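Local coordinates for NikO protein (Streptomyces tendae, PDB 4FQD), which acts as an enolpyruvyl transferase essential in nikkomycin biosynthesis, at residues M148-V153 with L178-N183; S108-P113 with A195-L200; D234-F237 with W243-H246. The protein carries 4 engineered substitutions. All blocks are in the same frame, centred on the assembly; numbering follows the deposited sequence.

Contact 1. Residues M148-V153 with L178-N183; sequences MGRFGV and LDYTRN
The flat guanidinium group of Arg150 meets Asp179 edge-on: OD2 lies almost exactly in its plane, 3.0 Å from NH2, in a nearly straight hydrogen bond (174° at the hydrogen) that is also a salt bridge. The hydroxyl of Tyr180 approaches the same group obliquely, its OH 3.0 Å from Arg150 NE, the ring tilted 42° to the guanidinium plane. Arg150 lies in the turn after helix 142-149, which closes in a Schellman motif: Val153 N donates to Met148 O and Gly152 N to Gly149 O. Glycine suits position 152 because, at its positive phi of 104°, a side chain would collide with the carbonyl O of Phe151. Arginine suits position 150 because its chain, extended from CG to NE, can span the wide gap to the loop that follows strand 174-176. Tyr180 is buried, its ring on Ile175 and Val147 and its hydroxyl hydrogen-bonded to Asp146 of the helix, so tyrosine combines an apolar ring with a polar end. A water bridges the ion pair a second time, accepting from Arg150 NH1 and donating to Asp179 OD2, which lies 2.9 Å from it.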
ATOM      1  N   MET A 148       2.025 -29.810   9.767  1.00 17.95           N
ATOM      2  CA  MET A 148       1.752 -31.178  10.200  1.00 22.68           C
ATOM      3  C   MET A 148       2.970 -31.802  10.874  1.00 21.17           C
ATOM      4  O   MET A 148       2.834 -32.663  11.743  1.00 18.10           O
ATOM      5  CB  MET A 148       1.297 -32.040   9.019  1.00 14.63           C
ATOM      6  CG  MET A 148      -0.139 -31.787   8.588  1.00 19.54           C
ATOM      7  SD  MET A 148      -0.656 -32.794   7.184  1.00 23.99           S
ATOM      8  CE  MET A 148       0.292 -32.045   5.863  1.00 26.13           C
ATOM      9  N   GLY A 149       4.156 -31.354  10.475  1.00 16.11           N
ATOM     10  CA  GLY A 149       5.394 -31.839  11.056  1.00 15.56           C
ATOM     11  C   GLY A 149       5.524 -31.501  12.530  1.00 18.15           C
ATOM     12  O   GLY A 149       6.167 -32.227  13.288  1.00 18.28           O
ATOM     13  N   ARG A 150       4.909 -30.396  12.938  1.00 17.80           N
ATOM     14  CA  ARG A 150       4.950 -29.972  14.334  1.00 16.46           C
ATOM     15  C   ARG A 150       4.045 -30.834  15.203  1.00 18.25           C
ATOM     16  O   ARG A 150       4.168 -30.836  16.428  1.00 20.79           O
ATOM     17  CB  ARG A 150       4.544 -28.505  14.468  1.00 20.13           C
ATOM     18  CG  ARG A 150       5.394 -27.545  13.661  1.00 16.18           C
ATOM     19  CD  ARG A 150       5.412 -26.178  14.316  1.00 23.33           C
ATOM     20  NE  ARG A 150       5.870 -25.133  13.407  1.00 30.52           N
ATOM     21  CZ  ARG A 150       6.072 -23.872  13.767  1.00 23.75           C
ATOM     22  NH1 ARG A 150       5.865 -23.501  15.024  1.00 19.22           N
ATOM     23  NH2 ARG A 150       6.485 -22.981  12.876  1.00 27.40           N
ATOM     24  N   PHE A 151       3.131 -31.558  14.565  1.00 15.48           N
ATOM     25  CA  PHE A 151       2.228 -32.457  15.276  1.00 20.48           C
ATOM     26  C   PHE A 151       2.785 -33.878  15.308  1.00 20.90           C
ATOM     27  O   PHE A 151       2.140 -34.793  15.818  1.00 16.90           O
ATOM     28  CB  PHE A 151       0.835 -32.451  14.637  1.00 17.25           C
ATOM     29  CG  PHE A 151       0.083 -31.161  14.821  1.00 18.15           C
ATOM     30  CD1 PHE A 151       0.301 -30.089  13.972  1.00 16.20           C
ATOM     31  CD2 PHE A 151      -0.850 -31.025  15.836  1.00 17.33           C
ATOM     32  CE1 PHE A 151      -0.390 -28.903  14.136  1.00 17.39           C
ATOM     33  CE2 PHE A 151      -1.547 -29.841  16.003  1.00 17.30           C
ATOM     34  CZ  PHE A 151      -1.315 -28.779  15.153  1.00 15.17           C
ATOM     35  N   GLY A 152       3.982 -34.058  14.757  1.00 14.99           N
ATOM     36  CA  GLY A 152       4.650 -35.346  14.796  1.00 20.01           C
ATOM     37  C   GLY A 152       4.614 -36.130  13.496  1.00 21.35           C
ATOM     38  O   GLY A 152       5.071 -37.272  13.446  1.00 21.65           O
ATOM     39  N   VAL A 153       4.074 -35.524  12.444  1.00 18.22           N
ATOM     40  CA  VAL A 153       3.996 -36.182  11.143  1.00 21.68           C
ATOM     41  C   VAL A 153       5.355 -36.214  10.445  1.00 26.25           C
ATOM     42  O   VAL A 153       6.018 -35.185  10.308  1.00 26.40           O
ATOM     43  CB  VAL A 153       2.960 -35.504  10.223  1.00 20.40           C
ATOM     44  CG1 VAL A 153       2.992 -36.117   8.832  1.00 22.79           C
ATOM     45  CG2 VAL A 153       1.569 -35.613  10.825  1.00 16.81           C
ATOM     46  N   LEU A 178       2.370 -16.445  12.375  1.00 12.18           N
ATOM     47  CA  LEU A 178       3.203 -15.471  11.678  1.00 14.56           C
ATOM     48  C   LEU A 178       4.469 -16.129  11.135  1.00 17.18           C
ATOM     49  O   LEU A 178       5.192 -15.543  10.328  1.00 15.11           O
ATOM     50  CB  LEU A 178       3.555 -14.302  12.597  1.00 12.02           C
ATOM     51  CG  LEU A 178       2.369 -13.471  13.088  1.00 16.63           C
ATOM     52  CD1 LEU A 178       2.842 -12.247  13.855  1.00 15.90           C
ATOM     53  CD2 LEU A 178       1.478 -13.070  11.923  1.00 12.22           C
ATOM     54  N   ASP A 179       4.724 -17.353  11.584  1.00 15.13           N
ATOM     55  CA  ASP A 179       5.816 -18.165  11.064  1.00 17.94           C
ATOM     56  C   ASP A 179       5.582 -18.507   9.596  1.00 19.53           C
ATOM     57  O   ASP A 179       6.513 -18.863   8.873  1.00 18.32           O
ATOM     58  CB  ASP A 179       5.943 -19.454  11.875  1.00 18.06           C
ATOM     59  CG  ASP A 179       6.599 -19.233  13.225  1.00 25.00           C
ATOM     60  OD1 ASP A 179       6.716 -18.066  13.656  1.00 22.95           O
ATOM     61  OD2 ASP A 179       6.995 -20.235  13.856  1.00 19.32           O
ATOM     62  N   TYR A 180       4.332 -18.392   9.161  1.00 15.15           N
ATOM     63  CA  TYR A 180       3.962 -18.746   7.798  1.00 17.31           C
ATOM     64  C   TYR A 180       3.478 -17.536   7.004  1.00 13.86           C
ATOM     65  O   TYR A 180       2.639 -17.661   6.113  1.00 14.76           O
ATOM     66  CB  TYR A 180       2.901 -19.846   7.816  1.00 15.93           C
ATOM     67  CG  TYR A 180       3.326 -21.058   8.611  1.00 17.98           C
ATOM     68  CD1 TYR A 180       4.106 -22.053   8.035  1.00 17.35           C
ATOM     69  CD2 TYR A 180       2.962 -21.201   9.944  1.00 15.56           C
ATOM     70  CE1 TYR A 180       4.502 -23.160   8.759  1.00 18.37           C
ATOM     71  CE2 TYR A 180       3.355 -22.304  10.676  1.00 19.42           C
ATOM     72  CZ  TYR A 180       4.125 -23.280  10.080  1.00 17.79           C
ATOM     73  OH  TYR A 180       4.515 -24.380  10.807  1.00 20.32           O
ATOM     74  N   THR A 181       4.018 -16.367   7.335  1.00 12.89           N
ATOM     75  CA  THR A 181       3.726 -15.143   6.597  1.00 18.64           C
ATOM     76  C   THR A 181       5.019 -14.560   6.036  1.00 17.13           C
ATOM     77  O   THR A 181       6.082 -14.713   6.636  1.00 22.14           O
ATOM     78  CB  THR A 181       3.052 -14.085   7.493  1.00 15.40           C
ATOM     79  OG1 THR A 181       3.965 -13.665   8.514  1.00 14.05           O
ATOM     80  CG2 THR A 181       1.801 -14.651   8.142  1.00 12.67           C
ATOM     81  N   ARG A 182       4.930 -13.900   4.886  1.00 19.23           N
ATOM     82  CA  ARG A 182       6.102 -13.264   4.292  1.00 16.88           C
ATOM     83  C   ARG A 182       6.523 -12.050   5.112  1.00 15.00           C
ATOM     84  O   ARG A 182       7.697 -11.889   5.444  1.00 16.30           O
ATOM     85  CB  ARG A 182       5.832 -12.849   2.844  1.00 23.50           C
ATOM     86  CG  ARG A 182       7.003 -12.121   2.197  1.00 24.37           C
ATOM     87  CD  ARG A 182       6.651 -11.551   0.830  1.00 42.43           C
ATOM     88  NE  ARG A 182       6.430 -12.590  -0.172  1.00 50.39           N
ATOM     89  CZ  ARG A 182       5.241 -12.899  -0.679  1.00 43.86           C
ATOM     90  NH1 ARG A 182       4.158 -12.244  -0.283  1.00 31.96           N
ATOM     91  NH2 ARG A 182       5.136 -13.860  -1.588  1.00 37.29           N
ATOM     92  N   ASN A 183       5.555 -11.198   5.435  1.00 21.94           N
ATOM     93  CA  ASN A 183       5.808 -10.022   6.258  1.00 13.73           C
ATOM     94  C   ASN A 183       5.081 -10.126   7.595  1.00 12.56           C
ATOM     95  O   ASN A 183       3.852 -10.182   7.639  1.00 11.41           O
ATOM     96  CB  ASN A 183       5.386  -8.749   5.522  1.00 11.87           C
ATOM     97  CG  ASN A 183       5.903  -7.490   6.191  1.00 16.70           C
ATOM     98  OD1 ASN A 183       5.303  -6.985   7.141  1.00 14.25           O
ATOM     99  ND2 ASN A 183       7.022  -6.974   5.694  1.00 12.94           N
TER
HETATM  100  O   HOH W   1       5.814 -20.979  16.372  1.00  8.28           O

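Contact 2. Residues S108-P113 with A195-L200; sequences SLYLLP and AVKTAL. With SO4 (sulfate ion), chain C.
Tyr110 presents its ring to helix 192-204 in two ways at once, one face to Lys197 and an edge to Thr198. The aliphatic part of Lys197 passes obliquely over the face, with CD 4.2 Å from the ring centroid and displaced toward the rim, a CH-pi contact. Extended (chi2 173°, chi3 -176°), the lysine chain slants across the ring from CB near CE1 to CD near CZ, and the ammonium group is carried past it to the hydroxyl end. There NZ donates to O1 of a bound sulfate at 3.0 Å and forms a salt bridge with Asp220. Tyr110 OH lies 2.7 Å from the same sulfate oxygen, in what is at most a weak bond.

Thr198 crosses the tyrosine at about a right angle, placing OG1 near the ring plane, 3.9 Å from CD1. That hydroxyl is satisfied by the carbonyl of Gly194 one turn earlier, so a threonine can sit in this buried helix and offer CG2 as an apolar surface; CG2 meets Pro113 CG at 4.3 Å. Proline is well placed in the first turn of helix 112-118, where a missing backbone N-H costs little. The tyrosine also rests on Val38 and Ala42 of helix 34-44. An alanine here, lacking ring and hydroxyl, would probably leave a gap under the Lys197 methylenes and beside Val38 and Ala42, and the sulfate without one of its neighbours.

The sulfate, probably taken up from the crystallisation liquor, is also held by Ser193, in the first turn of helix 192-204. Lysine, serine and tyrosine thus line an anion-binding spot at that helix's start, among the buried helices of an inverse alpha/beta barrel, in which helices lie inside and sheets outside.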
ATOM      1  N   SER A 108      -8.037 -30.619  -2.217  1.00 20.98           N
ATOM      2  CA  SER A 108      -7.741 -31.968  -1.747  1.00 18.77           C
ATOM      3  C   SER A 108      -6.572 -31.971  -0.766  1.00 18.59           C
ATOM      4  O   SER A 108      -6.394 -32.919  -0.000  1.00 19.08           O
ATOM      5  CB  SER A 108      -7.438 -32.890  -2.928  1.00 22.15           C
ATOM      6  OG  SER A 108      -6.298 -32.447  -3.643  1.00 27.08           O
ATOM      7  N   LEU A 109      -5.781 -30.903  -0.793  1.00 20.85           N
ATOM      8  CA  LEU A 109      -4.624 -30.769   0.087  1.00 19.85           C
ATOM      9  C   LEU A 109      -5.019 -30.740   1.558  1.00 19.09           C
ATOM     10  O   LEU A 109      -4.254 -31.164   2.424  1.00 21.24           O
ATOM     11  CB  LEU A 109      -3.835 -29.504  -0.261  1.00 24.62           C
ATOM     12  CG  LEU A 109      -3.016 -29.536  -1.551  1.00 29.34           C
ATOM     13  CD1 LEU A 109      -2.415 -28.171  -1.838  1.00 28.83           C
ATOM     14  CD2 LEU A 109      -1.926 -30.585  -1.449  1.00 22.81           C
ATOM     15  N   TYR A 110      -6.216 -30.239   1.840  1.00 14.91           N
ATOM     16  CA  TYR A 110      -6.678 -30.106   3.216  1.00 15.36           C
ATOM     17  C   TYR A 110      -7.409 -31.357   3.699  1.00 17.86           C
ATOM     18  O   TYR A 110      -8.064 -31.344   4.741  1.00 14.30           O
ATOM     19  CB  TYR A 110      -7.551 -28.859   3.370  1.00 15.68           C
ATOM     20  CG  TYR A 110      -6.839 -27.592   2.952  1.00 17.99           C
ATOM     21  CD1 TYR A 110      -5.815 -27.063   3.727  1.00 12.42           C
ATOM     22  CD2 TYR A 110      -7.183 -26.930   1.782  1.00 17.92           C
ATOM     23  CE1 TYR A 110      -5.156 -25.911   3.350  1.00 16.89           C
ATOM     24  CE2 TYR A 110      -6.529 -25.773   1.396  1.00 22.38           C
ATOM     25  CZ  TYR A 110      -5.516 -25.269   2.185  1.00 22.89           C
ATOM     26  OH  TYR A 110      -4.860 -24.120   1.809  1.00 23.47           O
ATOM     27  N   LEU A 111      -7.286 -32.435   2.931  1.00 22.51           N
ATOM     28  CA  LEU A 111      -7.809 -33.733   3.335  1.00 17.66           C
ATOM     29  C   LEU A 111      -6.718 -34.511   4.056  1.00 15.53           C
ATOM     30  O   LEU A 111      -6.989 -35.513   4.717  1.00 20.42           O
ATOM     31  CB  LEU A 111      -8.295 -34.520   2.119  1.00 16.39           C
ATOM     32  CG  LEU A 111      -9.510 -33.955   1.382  1.00 19.25           C
ATOM     33  CD1 LEU A 111      -9.794 -34.757   0.121  1.00 18.96           C
ATOM     34  CD2 LEU A 111     -10.724 -33.944   2.294  1.00 13.10           C
ATOM     35  N   LEU A 112      -5.483 -34.038   3.918  1.00 14.66           N
ATOM     36  CA  LEU A 112      -4.321 -34.665   4.550  1.00 19.76           C
ATOM     37  C   LEU A 112      -4.419 -34.860   6.072  1.00 21.76           C
ATOM     38  O   LEU A 112      -4.028 -35.915   6.576  1.00 19.46           O
ATOM     39  CB  LEU A 112      -3.031 -33.921   4.183  1.00 15.12           C
ATOM     40  CG  LEU A 112      -2.609 -33.987   2.716  1.00 19.92           C
ATOM     41  CD1 LEU A 112      -1.315 -33.219   2.494  1.00 19.13           C
ATOM     42  CD2 LEU A 112      -2.464 -35.432   2.269  1.00 17.69           C
ATOM     43  N   PRO A 113      -4.918 -33.848   6.813  1.00 16.85           N
ATOM     44  CA  PRO A 113      -5.080 -34.074   8.254  1.00 17.34           C
ATOM     45  C   PRO A 113      -6.038 -35.221   8.565  1.00 19.00           C
ATOM     46  O   PRO A 113      -5.821 -35.952   9.528  1.00 21.04           O
ATOM     47  CB  PRO A 113      -5.674 -32.752   8.746  1.00 18.75           C
ATOM     48  CG  PRO A 113      -5.170 -31.745   7.786  1.00 18.21           C
ATOM     49  CD  PRO A 113      -5.166 -32.437   6.458  1.00 17.20           C
ATOM     50  N   ALA A 195      -1.724 -22.617   6.174  1.00 14.35           N
ATOM     51  CA  ALA A 195      -1.113 -23.115   7.401  1.00 13.26           C
ATOM     52  C   ALA A 195      -2.102 -23.098   8.562  1.00 16.30           C
ATOM     53  O   ALA A 195      -2.094 -23.992   9.407  1.00 11.51           O
ATOM     54  CB  ALA A 195       0.124 -22.303   7.746  1.00 12.24           C
ATOM     55  N   VAL A 196      -2.950 -22.074   8.596  1.00 12.84           N
ATOM     56  CA  VAL A 196      -3.948 -21.939   9.651  1.00 12.21           C
ATOM     57  C   VAL A 196      -5.007 -23.029   9.537  1.00 12.08           C
ATOM     58  O   VAL A 196      -5.389 -23.642  10.534  1.00 12.50           O
ATOM     59  CB  VAL A 196      -4.628 -20.556   9.610  1.00 11.90           C
ATOM     60  CG1 VAL A 196      -5.739 -20.476  10.647  1.00  9.61           C
ATOM     61  CG2 VAL A 196      -3.602 -19.456   9.834  1.00 13.67           C
ATOM     62  N   LYS A 197      -5.474 -23.265   8.315  1.00 10.69           N
ATOM     63  CA  LYS A 197      -6.465 -24.302   8.055  1.00 14.73           C
ATOM     64  C   LYS A 197      -5.944 -25.670   8.471  1.00 15.33           C
ATOM     65  O   LYS A 197      -6.643 -26.438   9.132  1.00 14.47           O
ATOM     66  CB  LYS A 197      -6.841 -24.320   6.573  1.00 11.97           C
ATOM     67  CG  LYS A 197      -7.458 -23.025   6.076  1.00 15.48           C
ATOM     68  CD  LYS A 197      -7.648 -23.049   4.570  1.00 14.29           C
ATOM     69  CE  LYS A 197      -8.176 -21.718   4.063  1.00 15.54           C
ATOM     70  NZ  LYS A 197      -8.442 -21.748   2.598  1.00 18.51           N
ATOM     71  N   THR A 198      -4.706 -25.964   8.086  1.00 12.80           N
ATOM     72  CA  THR A 198      -4.082 -27.241   8.405  1.00 10.40           C
ATOM     73  C   THR A 198      -3.903 -27.414   9.911  1.00 17.71           C
ATOM     74  O   THR A 198      -4.253 -28.454  10.469  1.00 14.65           O
ATOM     75  CB  THR A 198      -2.713 -27.382   7.716  1.00 13.35           C
ATOM     76  OG1 THR A 198      -2.880 -27.286   6.295  1.00 13.79           O
ATOM     77  CG2 THR A 198      -2.079 -28.722   8.057  1.00 16.63           C
ATOM     78  N   ALA A 199      -3.363 -26.386  10.561  1.00 12.97           N
ATOM     79  CA  ALA A 199      -3.115 -26.426  11.999  1.00 10.14           C
ATOM     80  C   ALA A 199      -4.399 -26.628  12.795  1.00 15.40           C
ATOM     81  O   ALA A 199      -4.414 -27.359  13.785  1.00 16.55           O
ATOM     82  CB  ALA A 199      -2.407 -25.161  12.449  1.00 12.58           C
ATOM     83  N   LEU A 200      -5.471 -25.974  12.361  1.00 11.53           N
ATOM     84  CA  LEU A 200      -6.768 -26.124  13.010  1.00 15.47           C
ATOM     85  C   LEU A 200      -7.284 -27.551  12.882  1.00 13.98           C
ATOM     86  O   LEU A 200      -7.753 -28.140  13.856  1.00 13.93           O
ATOM     87  CB  LEU A 200      -7.783 -25.146  12.421  1.00 11.62           C
ATOM     88  CG  LEU A 200      -7.891 -23.793  13.120  1.00 16.72           C
ATOM     89  CD1 LEU A 200      -8.807 -22.873  12.340  1.00 22.80           C
ATOM     90  CD2 LEU A 200      -8.403 -23.978  14.539  1.00 11.92           C
TER
HETATM   91  S   SO4 C 501      -5.429 -21.172   0.314  1.00 44.01           S
HETATM   92  O1  SO4 C 501      -5.606 -21.476   1.731  1.00 26.60           O
HETATM   93  O2  SO4 C 501      -6.144 -22.161  -0.489  1.00 29.46           O
HETATM   94  O3  SO4 C 501      -5.962 -19.842   0.038  1.00 59.60           O
HETATM   95  O4  SO4 C 501      -4.008 -21.206  -0.019  1.00 27.28           O

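Contact 3. Residues D234-F237 with W243-H246; sequences DIEF and WVIH
Phe237 and Trp243 lie side by side in an offset stack, the phenyl ring over the indole's five-membered ring with centroids 4.1 Å apart and planes inclined by 21°. Both side chains turn CG away from their own carbonyl carbon (chi1 -65° and -70°), which sends the two rings the same way; the phenyl CE1 sits over the indole near CE2, at 3.4 Å. Ile235 and Ile245 also run alongside each other, CG1 against CG1 at 4.2 Å.

Polar groups gather at Glu236 and His246. The imidazole NE2 donates to Glu236 OE1, 3.1 Å away, and the oxygen lies at the ring edge, nearly in its plane. The glutamate needs its full extended length to get there. Asp234 OD2 comes within 3.1 Å of His246 CD2, and two carboxylates so near would probably raise the histidine's affinity for a proton. Val244 CG1 lies over one face of the imidazole, toward its rim.

The framework is an antiparallel beta hairpin of strands 235-239 and 242-248. Glu236 and Val244 form a hydrogen-bonded pair, each N reaching the other's O at 2.7 Å, and His246 N donates to Asp234 O at 3.0 Å. Alternation along the strands puts Ile235, Phe237, Ile245 and Trp243 on one face and Glu236 and Val244 on the other.

Branched and aromatic side chains suit the buried positions of Ile235, Ile245 and Trp243: Ile235 and Trp243 pack on Val225 of helix 219-231, while Ile245 and Trp243 reach Leu200 of helix 192-204. Strand 209-213 continues the sheet beyond strand 242-248, pairing with Trp243 through Leu212 and with Ile245 through Thr210. On the outermost strand, Arg229 of helix 219-231 makes a cation-pi contact with Phe237 and donates through NH2 to the carbonyl of Ile235.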
ATOM      1  N   ASP A 234     -13.753 -28.598  20.597  1.00 20.63           N
ATOM      2  CA  ASP A 234     -13.788 -27.470  21.514  1.00 15.79           C
ATOM      3  C   ASP A 234     -12.751 -26.436  21.111  1.00 20.55           C
ATOM      4  O   ASP A 234     -11.592 -26.516  21.515  1.00 20.17           O
ATOM      5  CB  ASP A 234     -13.532 -27.935  22.948  1.00 18.93           C
ATOM      6  CG  ASP A 234     -13.593 -26.799  23.950  1.00 27.74           C
ATOM      7  OD1 ASP A 234     -14.231 -25.764  23.659  1.00 35.42           O
ATOM      8  OD2 ASP A 234     -13.000 -26.945  25.036  1.00 41.35           O
ATOM      9  N   ILE A 235     -13.165 -25.469  20.303  1.00 17.56           N
ATOM     10  CA  ILE A 235     -12.270 -24.403  19.874  1.00 21.50           C
ATOM     11  C   ILE A 235     -12.589 -23.097  20.608  1.00 21.12           C
ATOM     12  O   ILE A 235     -13.723 -22.614  20.590  1.00 22.78           O
ATOM     13  CB  ILE A 235     -12.368 -24.189  18.350  1.00 18.15           C
ATOM     14  CG1 ILE A 235     -12.021 -25.488  17.616  1.00 16.22           C
ATOM     15  CG2 ILE A 235     -11.445 -23.073  17.912  1.00 18.13           C
ATOM     16  CD1 ILE A 235     -12.110 -25.374  16.116  1.00 19.90           C
ATOM     17  N   GLU A 236     -11.578 -22.524  21.250  1.00 19.96           N
ATOM     18  CA  GLU A 236     -11.788 -21.370  22.113  1.00 20.79           C
ATOM     19  C   GLU A 236     -11.011 -20.139  21.666  1.00 21.38           C
ATOM     20  O   GLU A 236      -9.826 -20.223  21.360  1.00 15.14           O
ATOM     21  CB  GLU A 236     -11.405 -21.741  23.543  1.00 24.29           C
ATOM     22  CG  GLU A 236     -11.356 -20.595  24.519  1.00 26.81           C
ATOM     23  CD  GLU A 236     -10.813 -21.032  25.865  1.00 43.68           C
ATOM     24  OE1 GLU A 236     -10.502 -22.233  26.034  1.00 35.25           O
ATOM     25  OE2 GLU A 236     -10.693 -20.172  26.759  1.00 51.49           O
ATOM     26  N   PHE A 237     -11.689 -18.997  21.628  1.00 17.06           N
ATOM     27  CA  PHE A 237     -11.043 -17.727  21.315  1.00 20.00           C
ATOM     28  C   PHE A 237     -10.612 -17.054  22.615  1.00 24.33           C
ATOM     29  O   PHE A 237     -11.296 -16.158  23.112  1.00 26.64           O
ATOM     30  CB  PHE A 237     -12.001 -16.817  20.550  1.00 18.51           C
ATOM     31  CG  PHE A 237     -12.381 -17.336  19.188  1.00 23.51           C
ATOM     32  CD1 PHE A 237     -11.681 -18.378  18.596  1.00 22.21           C
ATOM     33  CD2 PHE A 237     -13.439 -16.775  18.498  1.00 22.24           C
ATOM     34  CE1 PHE A 237     -12.039 -18.845  17.344  1.00 18.75           C
ATOM     35  CE2 PHE A 237     -13.800 -17.236  17.249  1.00 25.78           C
ATOM     36  CZ  PHE A 237     -13.098 -18.273  16.669  1.00 19.47           C
ATOM     37  N   TRP A 243      -6.103 -18.580  19.611  1.00 12.93           N
ATOM     38  CA  TRP A 243      -7.093 -19.638  19.460  1.00 14.58           C
ATOM     39  C   TRP A 243      -6.598 -20.921  20.113  1.00 16.53           C
ATOM     40  O   TRP A 243      -5.487 -21.378  19.841  1.00 13.45           O
ATOM     41  CB  TRP A 243      -7.406 -19.885  17.983  1.00 13.59           C
ATOM     42  CG  TRP A 243      -8.167 -18.772  17.334  1.00 17.89           C
ATOM     43  CD1 TRP A 243      -8.534 -17.587  17.906  1.00 17.62           C
ATOM     44  CD2 TRP A 243      -8.662 -18.738  15.995  1.00 16.06           C
ATOM     45  NE1 TRP A 243      -9.224 -16.818  17.004  1.00 15.43           N
ATOM     46  CE2 TRP A 243      -9.317 -17.505  15.813  1.00 17.03           C
ATOM     47  CE3 TRP A 243      -8.616 -19.632  14.917  1.00 18.20           C
ATOM     48  CZ2 TRP A 243      -9.918 -17.138  14.616  1.00 17.54           C
ATOM     49  CZ3 TRP A 243      -9.213 -19.269  13.724  1.00 12.88           C
ATOM     50  CH2 TRP A 243      -9.856 -18.034  13.582  1.00  9.45           C
ATOM     51  N   VAL A 244      -7.428 -21.497  20.975  1.00 12.74           N
ATOM     52  CA  VAL A 244      -7.060 -22.706  21.701  1.00 14.25           C
ATOM     53  C   VAL A 244      -7.963 -23.875  21.322  1.00 17.70           C
ATOM     54  O   VAL A 244      -9.183 -23.803  21.472  1.00 15.90           O
ATOM     55  CB  VAL A 244      -7.130 -22.486  23.226  1.00 16.90           C
ATOM     56  CG1 VAL A 244      -6.835 -23.781  23.965  1.00 11.90           C
ATOM     57  CG2 VAL A 244      -6.163 -21.391  23.651  1.00  9.98           C
ATOM     58  N   ILE A 245      -7.358 -24.949  20.828  1.00 15.24           N
ATOM     59  CA  ILE A 245      -8.107 -26.145  20.464  1.00 14.86           C
ATOM     60  C   ILE A 245      -7.855 -27.272  21.456  1.00 16.85           C
ATOM     61  O   ILE A 245      -6.788 -27.889  21.451  1.00 14.20           O
ATOM     62  CB  ILE A 245      -7.741 -26.650  19.053  1.00 15.96           C
ATOM     63  CG1 ILE A 245      -7.866 -25.528  18.021  1.00 12.21           C
ATOM     64  CG2 ILE A 245      -8.611 -27.843  18.674  1.00 10.25           C
ATOM     65  CD1 ILE A 245      -6.540 -24.921  17.618  1.00 11.71           C
ATOM     66  N   HIS A 246      -8.836 -27.537  22.309  1.00 12.70           N
ATOM     67  CA  HIS A 246      -8.749 -28.659  23.231  1.00 17.52           C
ATOM     68  C   HIS A 246      -9.118 -29.938  22.491  1.00 15.58           C
ATOM     69  O   HIS A 246     -10.246 -30.422  22.582  1.00 14.51           O
ATOM     70  CB  HIS A 246      -9.665 -28.441  24.433  1.00 15.46           C
ATOM     71  CG  HIS A 246      -9.400 -27.163  25.165  1.00 20.39           C
ATOM     72  ND1 HIS A 246      -8.293 -26.980  25.967  1.00 22.24           N
ATOM     73  CD2 HIS A 246     -10.095 -26.002  25.213  1.00 23.33           C
ATOM     74  CE1 HIS A 246      -8.319 -25.763  26.479  1.00 25.98           C
ATOM     75  NE2 HIS A 246      -9.401 -25.148  26.039  1.00 18.84           N
TER

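How the contacts relate
Helix 192-204 ties the three contacts together. Its residues 195-200 belong to contact 2, centred 11 Å from the centre of contact 1 and 16 Å from that of contact 3. Toward contact 1, Ala195 CB touches Tyr180 CG at 3.5 Å and Thr198 CG2 touches Met148 CG at 3.7 Å. Toward contact 3, Leu200 CD2 meets Ile245 CD1 at 3.7 Å, so the helix packs against a loop, a neighbouring helix and a sheet. Contacts 1 and 3 stay about 7 Å apart at their nearest atoms. In sequence, contact 1 falls between the two halves of contact 2, and contact 3 follows. The sulfate sits beside Tyr110 and Lys197; contacts 1 and 3 meet the helix through other residues.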